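Local atomic coordinates of RickCE (Rickettsia bellii, PDB entry 5HAM), a protein that acts as a bacterial effector protease of the CE clan, probably a deubiquitinase that cleaves ubiquitin from modified proteins. Residues A[33-38]-A[181-186]; A[43-48]-A[104-109]; A[57-62]-A[90-95]; A[63-68]-A[83-88]; A[140-143]-A[147-150]. All blocks are in the same frame, centred on the assembly; numbering follows the deposited sequence.

Contact 1 of 5, residues A[33-38]-A[181-186]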
# COMPACT_ATOMS: atom_id res chain seq x y z
N ILE A 33 -0.44 5.82 2.65
CA ILE A 33 -1.81 5.40 2.46
C ILE A 33 -1.78 3.90 2.19
O ILE A 33 -1.01 3.43 1.36
CB ILE A 33 -2.45 6.12 1.29
CG1 ILE A 33 -2.89 7.52 1.72
CG2 ILE A 33 -3.63 5.31 0.73
CD1 ILE A 33 -3.29 8.40 0.54
N THR A 34 -2.60 3.14 2.90
CA THR A 34 -2.61 1.69 2.76
C THR A 34 -4.00 1.15 2.46
O THR A 34 -5.00 1.54 3.07
CB THR A 34 -2.04 0.98 4.02
OG1 THR A 34 -2.90 1.20 5.13
CG2 THR A 34 -0.66 1.53 4.37
N PHE A 35 -4.07 0.25 1.49
CA PHE A 35 -5.32 -0.40 1.17
C PHE A 35 -5.20 -1.87 1.48
O PHE A 35 -4.14 -2.48 1.30
CB PHE A 35 -5.62 -0.28 -0.31
CG PHE A 35 -5.85 1.12 -0.78
CD1 PHE A 35 -7.03 1.78 -0.48
CD2 PHE A 35 -4.91 1.76 -1.57
CE1 PHE A 35 -7.26 3.06 -0.93
CE2 PHE A 35 -5.13 3.05 -2.02
CZ PHE A 35 -6.31 3.70 -1.69
N ARG A 36 -6.31 -2.46 1.93
CA ARG A 36 -6.39 -3.89 2.00
C ARG A 36 -6.52 -4.37 0.56
O ARG A 36 -6.97 -3.60 -0.31
CB ARG A 36 -7.58 -4.30 2.85
CG ARG A 36 -7.42 -3.93 4.33
CD ARG A 36 -8.75 -3.42 4.92
NE ARG A 36 -9.86 -4.07 4.24
CZ ARG A 36 -10.89 -3.45 3.69
NH1 ARG A 36 -11.81 -4.19 3.09
NH2 ARG A 36 -11.02 -2.13 3.73
N ASN A 37 -6.11 -5.60 0.29
CA ASN A 37 -6.29 -6.20 -1.04
C ASN A 37 -7.48 -7.16 -1.08
O ASN A 37 -7.96 -7.52 -2.15
CB ASN A 37 -5.01 -6.88 -1.54
CG ASN A 37 -4.19 -7.50 -0.42
OD1 ASN A 37 -4.64 -7.60 0.73
ND2 ASN A 37 -2.97 -7.93 -0.74
N THR A 38 -7.95 -7.58 0.09
CA THR A 38 -9.17 -8.37 0.17
C THR A 38 -10.38 -7.52 0.49
O THR A 38 -10.33 -6.61 1.30
CB THR A 38 -9.06 -9.50 1.21
OG1 THR A 38 -8.69 -8.95 2.49
CG2 THR A 38 -8.03 -10.51 0.78
N PRO A 181 -8.42 5.78 -7.00
CA PRO A 181 -9.24 6.86 -7.55
C PRO A 181 -10.54 7.06 -6.78
O PRO A 181 -10.98 8.20 -6.69
CB PRO A 181 -9.53 6.38 -8.98
CG PRO A 181 -8.31 5.61 -9.33
CD PRO A 181 -7.91 4.89 -8.05
N LYS A 182 -11.12 6.00 -6.23
CA LYS A 182 -12.29 6.14 -5.36
C LYS A 182 -11.95 6.95 -4.11
O LYS A 182 -12.77 7.73 -3.62
CB LYS A 182 -12.87 4.78 -4.95
CG LYS A 182 -13.52 3.97 -6.08
CD LYS A 182 -14.10 4.86 -7.18
CE LYS A 182 -14.59 4.03 -8.39
NZ LYS A 182 -14.88 4.90 -9.58
N LEU A 183 -10.75 6.74 -3.57
CA LEU A 183 -10.33 7.49 -2.39
C LEU A 183 -10.14 8.95 -2.75
O LEU A 183 -10.61 9.84 -2.05
CB LEU A 183 -9.03 6.93 -1.83
CG LEU A 183 -8.44 7.73 -0.66
CD1 LEU A 183 -9.37 7.70 0.57
CD2 LEU A 183 -7.06 7.17 -0.32
N ILE A 184 -9.46 9.19 -3.87
CA ILE A 184 -9.16 10.56 -4.28
C ILE A 184 -10.45 11.34 -4.47
O ILE A 184 -10.60 12.46 -3.97
CB ILE A 184 -8.33 10.58 -5.58
CG1 ILE A 184 -6.93 10.02 -5.34
CG2 ILE A 184 -8.26 11.99 -6.16
CD1 ILE A 184 -6.08 9.89 -6.60
N ASP A 185 -11.41 10.72 -5.14
CA ASP A 185 -12.68 11.40 -5.36
C ASP A 185 -13.51 11.55 -4.07
O ASP A 185 -14.19 12.56 -3.89
CB ASP A 185 -13.51 10.75 -6.47
CG ASP A 185 -14.75 11.56 -6.81
OD1 ASP A 185 -14.64 12.56 -7.55
OD2 ASP A 185 -15.84 11.22 -6.30
N LYS A 186 -13.46 10.57 -3.18
CA LYS A 186 -14.14 10.71 -1.90
C LYS A 186 -13.56 11.89 -1.12
O LYS A 186 -14.30 12.64 -0.49
CB LYS A 186 -14.02 9.44 -1.06
CG LYS A 186 -14.79 9.48 0.26
CD LYS A 186 -15.23 8.07 0.69
CE LYS A 186 -16.32 8.10 1.76
NZ LYS A 186 -15.77 8.11 3.16
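Leu183, on helix 175-188, sends one methyl into the angle between Ile33 and Phe35, and that methyl, CD2, does all the touching from the helix side. Ile33, near the end of strand 27-34, meets it tip to tip: Ile33 CG2 stands 4.0 Å from Leu183 CD2. The CD1 of the same isoleucine flanks that methyl too, 4.1 Å from Leu183 CD2, so the leucine tip rests against both ends of a branched side chain.

Phe35 sits just past the end of the strand. Its ring lies aslant to the leucine, with CZ 3.8 Å from Leu183 CD2 and CE1 a little farther along the rim. Two residues on, past Thr34, the chain has brought the phenylalanine back to the side of the strand that Ile33 uses, while Thr34 turns to helix 96-130, where its hydroxyl bonds to Gln113. The leucine can reach across because its CG lies anti to the backbone N (chi1 175°), extending the branch off the helix toward the sheet. Phe35 has CG beside its own N (chi1 -65°), a setting that lays the ring over toward the helix and against Ile140, Leu180 and Lys179.

Backbone bonds from Ile33 and Phe35 to strand 135-141 set the strand edge, and Lys179 of helix 175-188 bonds to Arg36 O. This is a helix-on-sheet contact: helix 175-188, in the catalytic domain, packs against the end of edge strand 27-34. Between 33-38 and 181-186 themselves no hydrogen bond forms, and the join is apolar.

Contact 2 of 5, residues A[43-48]-A[104-109]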
# COMPACT_ATOMS: atom_id res chain seq x y z
N GLU A 43 -20.77 -12.33 3.61
CA GLU A 43 -20.55 -13.76 3.78
C GLU A 43 -19.31 -14.06 4.64
O GLU A 43 -19.33 -14.96 5.47
CB GLU A 43 -20.44 -14.45 2.41
N MET A 44 -18.25 -13.27 4.45
CA MET A 44 -17.07 -13.44 5.27
C MET A 44 -17.41 -13.22 6.75
O MET A 44 -16.96 -13.97 7.60
CB MET A 44 -15.94 -12.50 4.83
CG MET A 44 -15.43 -12.77 3.43
SD MET A 44 -14.30 -11.51 2.79
CE MET A 44 -13.17 -11.34 4.19
N LEU A 45 -18.22 -12.21 7.03
CA LEU A 45 -18.54 -11.85 8.42
C LEU A 45 -19.39 -12.90 9.14
O LEU A 45 -19.48 -12.89 10.38
CB LEU A 45 -19.20 -10.47 8.49
CG LEU A 45 -18.32 -9.29 8.05
CD1 LEU A 45 -19.12 -8.00 8.13
CD2 LEU A 45 -17.05 -9.20 8.89
N LYS A 46 -20.01 -13.80 8.38
CA LYS A 46 -20.78 -14.89 8.98
C LYS A 46 -19.90 -15.80 9.83
O LYS A 46 -20.39 -16.51 10.70
CB LYS A 46 -21.58 -15.67 7.94
CG LYS A 46 -22.61 -14.81 7.24
CD LYS A 46 -23.58 -15.61 6.42
CE LYS A 46 -24.77 -14.74 5.99
NZ LYS A 46 -25.91 -15.54 5.43
N ASP A 47 -18.59 -15.74 9.60
CA ASP A 47 -17.63 -16.45 10.44
C ASP A 47 -17.72 -15.93 11.87
O ASP A 47 -17.34 -16.63 12.81
CB ASP A 47 -16.19 -16.22 9.94
CG ASP A 47 -15.84 -17.07 8.73
OD1 ASP A 47 -16.73 -17.70 8.12
OD2 ASP A 47 -14.64 -17.10 8.38
N TYR A 48 -18.20 -14.69 12.01
CA TYR A 48 -18.36 -14.08 13.33
C TYR A 48 -19.82 -14.07 13.82
O TYR A 48 -20.06 -14.10 15.02
CB TYR A 48 -17.80 -12.66 13.33
CG TYR A 48 -16.40 -12.53 12.75
CD1 TYR A 48 -15.28 -12.83 13.52
CD2 TYR A 48 -16.21 -12.10 11.45
CE1 TYR A 48 -14.02 -12.70 13.01
CE2 TYR A 48 -14.95 -11.97 10.93
CZ TYR A 48 -13.85 -12.27 11.72
OH TYR A 48 -12.59 -12.14 11.20
N ASN A 104 -16.24 -6.68 15.47
CA ASN A 104 -16.24 -5.25 15.71
C ASN A 104 -14.84 -4.67 15.61
O ASN A 104 -14.67 -3.58 15.06
CB ASN A 104 -16.88 -4.90 17.05
CG ASN A 104 -18.38 -5.12 17.04
OD1 ASN A 104 -19.05 -4.84 16.04
ND2 ASN A 104 -18.92 -5.63 18.15
N ASP A 105 -13.85 -5.40 16.12
CA ASP A 105 -12.44 -5.00 15.96
C ASP A 105 -12.09 -4.86 14.49
O ASP A 105 -11.50 -3.87 14.07
CB ASP A 105 -11.49 -6.04 16.58
CG ASP A 105 -11.54 -6.05 18.08
OD1 ASP A 105 -12.22 -5.16 18.64
OD2 ASP A 105 -10.91 -6.94 18.71
N LEU A 106 -12.47 -5.87 13.71
CA LEU A 106 -12.23 -5.87 12.28
C LEU A 106 -12.88 -4.66 11.61
O LEU A 106 -12.27 -3.98 10.79
CB LEU A 106 -12.76 -7.18 11.68
CG LEU A 106 -12.71 -7.22 10.15
CD1 LEU A 106 -11.27 -7.02 9.69
CD2 LEU A 106 -13.28 -8.53 9.63
N LEU A 107 -14.12 -4.37 11.98
CA LEU A 107 -14.82 -3.25 11.38
C LEU A 107 -14.21 -1.94 11.82
O LEU A 107 -14.13 -1.02 11.04
CB LEU A 107 -16.30 -3.28 11.74
CG LEU A 107 -17.27 -3.92 10.74
CD1 LEU A 107 -16.65 -5.16 10.12
CD2 LEU A 107 -18.60 -4.25 11.43
N ARG A 108 -13.79 -1.86 13.08
CA ARG A 108 -13.19 -0.63 13.63
C ARG A 108 -11.89 -0.27 12.92
O ARG A 108 -11.68 0.88 12.55
CB ARG A 108 -12.92 -0.81 15.12
CG ARG A 108 -12.42 0.42 15.84
CD ARG A 108 -11.93 0.09 17.27
NE ARG A 108 -12.98 -0.50 18.10
CZ ARG A 108 -12.97 -1.76 18.54
NH1 ARG A 108 -11.97 -2.56 18.24
NH2 ARG A 108 -13.97 -2.21 19.29
N GLY A 109 -11.04 -1.27 12.71
CA GLY A 109 -9.78 -1.09 12.02
C GLY A 109 -9.96 -0.63 10.58
O GLY A 109 -9.23 0.25 10.09
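Leu45 and Tyr48 of helix 42-49 close on Leu106 and Leu107 of helix 96-130. Leu45 runs slantwise against Leu106, their CD2 methyls 3.9 Å apart. The same Leu45 CD2 also reaches Leu107, whose CD1 is 4.2 Å away, so one methyl faces two consecutive leucines of the long helix.

Tyr48 approaches Leu106 differently, crossing it at about a right angle. The outer part of the ring does the touching: Tyr48 CE2 and Tyr48 OH each lie 4.0 Å from Leu106 CD2. That methyl thus touches both the tyrosine's far end and the Leu45 tip, meeting them from adjacent sides. With CG anti to its backbone N (chi1 173°), Leu106 is extended far enough from its helix to bridge the gap, which matters because the two short axes stay 11.5 Å apart at their closest, their N-to-C directions 136° apart, an oblique antiparallel pair.

The packing is thin and lies near the surface. Helix 42-49 gets further hold from Lys103 and Leu102, which touch Leu45 and Tyr48 one turn back along helix 96-130, and from Asp47, which turns to helix 52-69 and pairs with Arg88 of helix 75-93.

Contact 3 of 5, residues A[57-62]-A[90-95]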
# COMPACT_ATOMS: atom_id res chain seq x y z
N LYS A 57 -22.76 -25.38 9.87
CA LYS A 57 -22.52 -25.65 8.47
C LYS A 57 -21.19 -25.05 8.04
O LYS A 57 -20.44 -25.65 7.26
CB LYS A 57 -23.66 -25.09 7.63
N ILE A 58 -20.89 -23.86 8.55
CA ILE A 58 -19.64 -23.21 8.21
C ILE A 58 -18.44 -23.95 8.81
O ILE A 58 -17.45 -24.20 8.13
CB ILE A 58 -19.67 -21.72 8.59
CG1 ILE A 58 -20.71 -20.99 7.72
CG2 ILE A 58 -18.30 -21.10 8.43
CD1 ILE A 58 -21.01 -19.57 8.16
N LEU A 59 -18.55 -24.32 10.08
CA LEU A 59 -17.48 -25.07 10.74
C LEU A 59 -17.19 -26.34 9.94
O LEU A 59 -16.04 -26.69 9.69
CB LEU A 59 -17.88 -25.42 12.17
CG LEU A 59 -16.84 -26.25 12.91
CD1 LEU A 59 -15.44 -25.61 12.84
CD2 LEU A 59 -17.26 -26.49 14.35
N ALA A 60 -18.26 -26.99 9.52
CA ALA A 60 -18.17 -28.18 8.68
C ALA A 60 -17.37 -27.92 7.40
O ALA A 60 -16.46 -28.68 7.09
CB ALA A 60 -19.56 -28.71 8.35
N GLU A 61 -17.70 -26.87 6.67
CA GLU A 61 -16.97 -26.60 5.44
C GLU A 61 -15.50 -26.25 5.71
O GLU A 61 -14.61 -26.64 4.95
CB GLU A 61 -17.68 -25.54 4.58
CG GLU A 61 -17.60 -24.11 5.10
CD GLU A 61 -18.61 -23.15 4.46
OE1 GLU A 61 -19.74 -23.59 4.14
OE2 GLU A 61 -18.27 -21.96 4.27
N VAL A 62 -15.25 -25.55 6.82
CA VAL A 62 -13.89 -25.17 7.16
C VAL A 62 -13.05 -26.42 7.38
O VAL A 62 -11.93 -26.52 6.88
CB VAL A 62 -13.83 -24.30 8.44
CG1 VAL A 62 -12.43 -24.24 8.97
CG2 VAL A 62 -14.35 -22.90 8.14
N GLU A 90 -10.50 -21.85 14.43
CA GLU A 90 -10.35 -21.35 15.79
C GLU A 90 -11.41 -20.32 16.10
O GLU A 90 -11.99 -20.30 17.19
CB GLU A 90 -8.97 -20.73 16.02
CG GLU A 90 -7.79 -21.67 15.91
CD GLU A 90 -7.73 -22.73 17.00
OE1 GLU A 90 -8.60 -22.75 17.90
OE2 GLU A 90 -6.79 -23.55 16.94
N ILE A 91 -11.66 -19.45 15.13
CA ILE A 91 -12.64 -18.40 15.29
C ILE A 91 -14.03 -18.99 15.50
O ILE A 91 -14.76 -18.55 16.38
CB ILE A 91 -12.62 -17.43 14.09
CG1 ILE A 91 -11.45 -16.46 14.24
CG2 ILE A 91 -13.90 -16.63 14.00
CD1 ILE A 91 -11.11 -15.70 12.97
N LEU A 92 -14.37 -20.00 14.72
CA LEU A 92 -15.69 -20.60 14.82
C LEU A 92 -15.89 -21.33 16.13
O LEU A 92 -17.02 -21.54 16.56
CB LEU A 92 -15.96 -21.53 13.64
CG LEU A 92 -16.11 -20.73 12.35
CD1 LEU A 92 -15.68 -21.56 11.17
CD2 LEU A 92 -17.55 -20.25 12.21
N LYS A 93 -14.79 -21.71 16.77
CA LYS A 93 -14.85 -22.37 18.08
C LYS A 93 -15.05 -21.41 19.27
O LYS A 93 -15.37 -21.85 20.36
CB LYS A 93 -13.58 -23.20 18.32
CG LYS A 93 -13.52 -24.54 17.63
CD LYS A 93 -12.15 -25.17 17.92
CE LYS A 93 -11.95 -26.54 17.27
NZ LYS A 93 -10.50 -26.92 17.23
N LEU A 94 -14.84 -20.12 19.06
CA LEU A 94 -15.04 -19.14 20.12
C LEU A 94 -16.50 -18.95 20.53
O LEU A 94 -17.40 -19.36 19.81
CB LEU A 94 -14.47 -17.78 19.69
CG LEU A 94 -12.97 -17.77 19.38
CD1 LEU A 94 -12.58 -16.47 18.71
CD2 LEU A 94 -12.19 -18.02 20.67
N SER A 95 -16.71 -18.32 21.67
CA SER A 95 -18.05 -17.95 22.10
C SER A 95 -18.64 -16.90 21.16
O SER A 95 -17.91 -16.09 20.57
CB SER A 95 -18.02 -17.41 23.53
OG SER A 95 -17.17 -16.28 23.64
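This is an apolar helix-helix contact in the helical hairpin of 52-69 and 75-93, close to where the second helix ends, and it turns on Leu92. That buried leucine points at the first helix and packs against Ile58 and Val62, one turn apart, and against Leu59 next to Ile58.

Its CD1 does most of the work. Val62 meets it tip to tip, with Val62 CG2 3.6 Å from Leu92 CD1. Ile58 lies crosswise instead: its CG2 stands 3.8 Å from Leu92 CD1 and 3.9 Å from Leu92 CD2, so one methyl lies against both branches of the leucine. Leu59 slides past Leu92 in the opposite direction, its CD1 brushing Leu92 CB at 4.2 Å. The backbone of Leu59 is close as well, Leu59 CA being 4.0 Å from Leu92 CD1. The CG of Leu92 stands beside its backbone N (chi1 -70°), which swings the fork in among these three residues.

Farther on, Ser95 caps the start of helix 96-130: its OG accepts a weak bond from Glu98 N.

No hydrogen bond or ion pair spans the two segments. The join is van der Waals in nature, with one branched side chain filling the space among three others, so its hold depends on close fit of shape rather than on matched charges.

Contact 4 of 5, residues A[63-68]-A[83-88]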
# COMPACT_ATOMS: atom_id res chain seq x y z
N GLN A 63 -13.61 -27.37 8.12
CA GLN A 63 -12.91 -28.59 8.47
C GLN A 63 -12.61 -29.43 7.22
O GLN A 63 -11.63 -30.18 7.18
CB GLN A 63 -13.74 -29.40 9.48
CG GLN A 63 -13.69 -28.82 10.88
CD GLN A 63 -14.66 -29.49 11.86
OE1 GLN A 63 -15.54 -30.27 11.47
NE2 GLN A 63 -14.50 -29.18 13.14
N GLU A 64 -13.45 -29.28 6.20
CA GLU A 64 -13.28 -30.00 4.95
C GLU A 64 -12.18 -29.33 4.14
O GLU A 64 -11.34 -29.99 3.54
CB GLU A 64 -14.59 -30.05 4.16
CG GLU A 64 -15.25 -31.40 4.17
CD GLU A 64 -14.41 -32.47 3.48
OE1 GLU A 64 -13.65 -32.14 2.54
OE2 GLU A 64 -14.51 -33.64 3.89
N THR A 65 -12.20 -28.00 4.13
CA THR A 65 -11.17 -27.22 3.48
C THR A 65 -9.79 -27.61 3.99
O THR A 65 -8.88 -27.86 3.20
CB THR A 65 -11.35 -25.76 3.79
OG1 THR A 65 -12.60 -25.33 3.25
CG2 THR A 65 -10.23 -24.96 3.19
N ILE A 66 -9.66 -27.64 5.31
CA ILE A 66 -8.42 -28.03 5.96
C ILE A 66 -7.95 -29.34 5.38
O ILE A 66 -6.79 -29.49 5.03
CB ILE A 66 -8.61 -28.19 7.48
CG1 ILE A 66 -8.75 -26.82 8.14
CG2 ILE A 66 -7.46 -28.95 8.10
CD1 ILE A 66 -8.99 -26.92 9.63
N LYS A 67 -8.88 -30.27 5.24
CA LYS A 67 -8.58 -31.58 4.68
C LYS A 67 -8.09 -31.52 3.22
O LYS A 67 -7.26 -32.32 2.81
CB LYS A 67 -9.77 -32.52 4.84
CG LYS A 67 -9.87 -33.12 6.23
CD LYS A 67 -11.04 -34.08 6.36
CE LYS A 67 -12.35 -33.35 6.14
NZ LYS A 67 -13.53 -34.07 6.71
N ILE A 68 -8.59 -30.55 2.45
CA ILE A 68 -8.19 -30.42 1.05
C ILE A 68 -6.98 -29.49 0.91
O ILE A 68 -6.05 -29.79 0.17
CB ILE A 68 -9.34 -29.89 0.18
CG1 ILE A 68 -10.52 -30.85 0.20
CG2 ILE A 68 -8.86 -29.65 -1.26
CD1 ILE A 68 -10.23 -32.19 -0.42
N GLY A 83 -3.14 -22.35 6.73
CA GLY A 83 -3.03 -21.54 7.93
C GLY A 83 -4.30 -20.73 8.14
O GLY A 83 -4.83 -20.65 9.24
N ASP A 84 -4.82 -20.14 7.07
CA ASP A 84 -6.06 -19.40 7.16
C ASP A 84 -7.30 -20.27 7.50
O ASP A 84 -8.20 -19.82 8.22
CB ASP A 84 -6.29 -18.56 5.91
CG ASP A 84 -5.41 -17.30 5.88
OD1 ASP A 84 -4.33 -17.32 6.52
OD2 ASP A 84 -5.77 -16.31 5.20
N ALA A 85 -7.35 -21.50 7.00
CA ALA A 85 -8.47 -22.38 7.34
C ALA A 85 -8.43 -22.72 8.82
O ALA A 85 -9.44 -22.67 9.51
CB ALA A 85 -8.45 -23.65 6.50
N LYS A 86 -7.24 -23.05 9.31
CA LYS A 86 -7.06 -23.35 10.71
C LYS A 86 -7.43 -22.17 11.59
O LYS A 86 -8.07 -22.34 12.63
CB LYS A 86 -5.62 -23.82 10.98
CG LYS A 86 -5.46 -25.31 10.69
CD LYS A 86 -4.05 -25.77 10.49
CE LYS A 86 -4.00 -27.30 10.53
NZ LYS A 86 -2.63 -27.86 10.40
N LYS A 87 -7.07 -20.97 11.15
CA LYS A 87 -7.43 -19.79 11.91
C LYS A 87 -8.95 -19.62 11.97
O LYS A 87 -9.51 -19.26 13.01
CB LYS A 87 -6.79 -18.53 11.33
CG LYS A 87 -7.15 -17.27 12.12
CD LYS A 87 -6.76 -15.99 11.38
CE LYS A 87 -7.65 -14.85 11.80
NZ LYS A 87 -7.66 -13.73 10.79
N ARG A 88 -9.60 -19.88 10.84
CA ARG A 88 -11.05 -19.82 10.76
C ARG A 88 -11.69 -20.85 11.67
O ARG A 88 -12.70 -20.58 12.32
CB ARG A 88 -11.50 -20.03 9.33
CG ARG A 88 -11.43 -18.79 8.47
CD ARG A 88 -12.06 -19.05 7.10
NE ARG A 88 -13.53 -19.07 7.12
CZ ARG A 88 -14.27 -19.91 6.40
NH1 ARG A 88 -13.70 -20.81 5.62
NH2 ARG A 88 -15.60 -19.85 6.45
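Thr65 and Ile66 face Ala85 and Lys86 across the helical hairpin formed by 52-69 and 75-93. Taken in order, the first helix begins with Gln63, whose CB points away from the partner; its NE2 still makes a weak hydrogen bond to Glu89, farther along the second helix. Glu64 is turned from the contact and pairs within its own helix, its OE2 3.0 Å from Lys67 NZ in a weakly aligned salt bridge.

Thr65 is the first to touch. Its methyl faces the other helix, CG2 lying 4.0 Å from Ala85 CB, while the hydroxyl serves its own helix by bonding to Glu61 O. OG1 beside the backbone N (chi1 -63°) leaves CG2 anti to it, and that splits the two ends this way.

Ile66 carries most of the packing. Its CG1 presses on Ala85, 3.6 Å from Ala85 CB, and beyond it the CD1 methyl reaches 4.0 Å from Lys86 CG. The two side chains cross at about a right angle, so the isoleucine's end abuts the aliphatic root of the lysine, whose chain then runs on extended, away from it. With only a methyl on Ala85, the backbones come close here: Ile66 CA and Ala85 CA are the nearest pair.

The axes run nearly antiparallel, at 158°, with a closest approach of 9.0 Å. Leu82 and Glu89 flank Ile66 along helix 75-93, and Arg88, at the end of the segment, reaches back to pack on Ile58 and Val62 of helix 52-69.

Contact 5 of 5, residues A[140-143]-A[147-150]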
# COMPACT_ATOMS: atom_id res chain seq x y z
N ILE A 140 2.08 4.72 -1.39
CA ILE A 140 0.80 4.03 -1.38
C ILE A 140 0.98 2.53 -1.50
O ILE A 140 1.55 2.03 -2.48
CB ILE A 140 -0.14 4.54 -2.51
CG1 ILE A 140 -0.41 6.04 -2.29
CG2 ILE A 140 -1.44 3.75 -2.50
CD1 ILE A 140 -1.51 6.58 -3.12
N GLU A 141 0.52 1.81 -0.49
CA GLU A 141 0.56 0.35 -0.49
C GLU A 141 -0.76 -0.22 -1.00
O GLU A 141 -1.75 -0.19 -0.29
CB GLU A 141 0.87 -0.17 0.91
CG GLU A 141 1.67 -1.47 0.93
CD GLU A 141 1.87 -2.00 2.35
OE1 GLU A 141 1.27 -1.42 3.29
OE2 GLU A 141 2.64 -2.97 2.53
N MET A 142 -0.75 -0.73 -2.23
CA MET A 142 -1.94 -1.30 -2.87
C MET A 142 -2.23 -2.70 -2.40
O MET A 142 -3.18 -3.33 -2.86
CB MET A 142 -1.74 -1.35 -4.39
CG MET A 142 -1.44 -0.03 -5.05
SD MET A 142 -2.83 1.09 -5.02
CE MET A 142 -4.04 0.18 -5.92
N GLY A 143 -1.40 -3.19 -1.49
CA GLY A 143 -1.54 -4.54 -0.98
C GLY A 143 -0.21 -4.82 -0.34
O GLY A 143 0.71 -4.00 -0.48
N TRP A 147 4.19 -1.60 -3.19
CA TRP A 147 4.42 -0.18 -2.94
C TRP A 147 4.36 0.59 -4.24
O TRP A 147 4.89 0.13 -5.25
CB TRP A 147 5.77 0.05 -2.27
CG TRP A 147 5.75 -0.31 -0.86
CD1 TRP A 147 6.36 -1.38 -0.29
CD2 TRP A 147 5.06 0.38 0.17
NE1 TRP A 147 6.10 -1.40 1.06
CE2 TRP A 147 5.31 -0.32 1.37
CE3 TRP A 147 4.28 1.54 0.22
CZ2 TRP A 147 4.80 0.08 2.59
CZ3 TRP A 147 3.77 1.94 1.43
CH2 TRP A 147 4.03 1.21 2.60
N THR A 148 3.68 1.73 -4.18
CA THR A 148 3.55 2.65 -5.30
C THR A 148 3.62 4.08 -4.74
O THR A 148 3.72 4.26 -3.53
CB THR A 148 2.20 2.47 -6.03
OG1 THR A 148 1.12 2.87 -5.18
CG2 THR A 148 1.98 1.04 -6.41
N VAL A 149 3.57 5.09 -5.60
CA VAL A 149 3.72 6.45 -5.10
C VAL A 149 2.72 7.44 -5.71
O VAL A 149 2.36 7.36 -6.89
CB VAL A 149 5.18 6.98 -5.27
CG1 VAL A 149 5.52 7.20 -6.76
CG2 VAL A 149 5.41 8.24 -4.46
N LEU A 150 2.26 8.37 -4.88
CA LEU A 150 1.39 9.42 -5.36
C LEU A 150 1.94 10.77 -4.91
O LEU A 150 2.10 11.02 -3.73
CB LEU A 150 -0.02 9.22 -4.82
CG LEU A 150 -1.05 10.25 -5.29
CD1 LEU A 150 -1.37 10.04 -6.78
CD2 LEU A 150 -2.32 10.19 -4.44
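Glu141 lies over Trp147, and its side chain can be followed atom by atom across the indole. CB starts above the outer rim, 3.6 Å from Trp147 CZ3. CG hangs over the six-membered ring, 3.7 Å from its centroid and 5° off the normal, a CH-pi contact. CD comes next, 3.6 Å from Trp147 CZ2; the extended chain lays the carboxylate over the ring, and the last torsion, chi3 8°, turns its plane to 5° from the ring's. OE1 sits 3.9 Å from Trp147 CH2, and OE2 accepts a bond from Gly145 N in the turn.

These strands form the beta hairpin 135-141 and 147-155 in the middle of the mixed sheet, in the catalytic domain, with Glu141 and Trp147 a non-hydrogen-bonded pair. Trp147 also packs on Cys211, whose place at the start of helix 211-223 is consistent with the nucleophile of CE-clan proteases.

The backbones of Ile140 and Thr148 form a hydrogen-bonded antiparallel pair: Ile140 N to Thr148 O is 2.7 Å and nearly straight. Ile140 O takes both Thr148 N at 2.7 Å and Thr148 OG1 at 2.9 Å, from opposite faces of its plane. Ile140 CD1 packs on Leu150 CB, 3.5 Å away.

How the contacts relate
Contacts 1 and 5 share the central sheet and touch directly: Ile33 O lies 2.9 Å from Glu141 N, and Phe35 N 3.0 Å from Glu141 O, so the helix packing of contact 1 is tied to the hairpin of contact 5. Their centres are about 10 Å apart, and contact 5 lies near Cys211. Contacts 2, 3 and 4 lie along a helical arm that helix 96-130 links to the sheet domain. Contacts 3 and 4 are successive stretches of one helix pair, centres about 10 Å apart. Contact 2 meets both, packing Asp47 O 3.6 Å from Ile91 CG2 of contact 3. The arm reaches well away from the sheet: the centres of contacts 3 and 5 are about 34 Å apart.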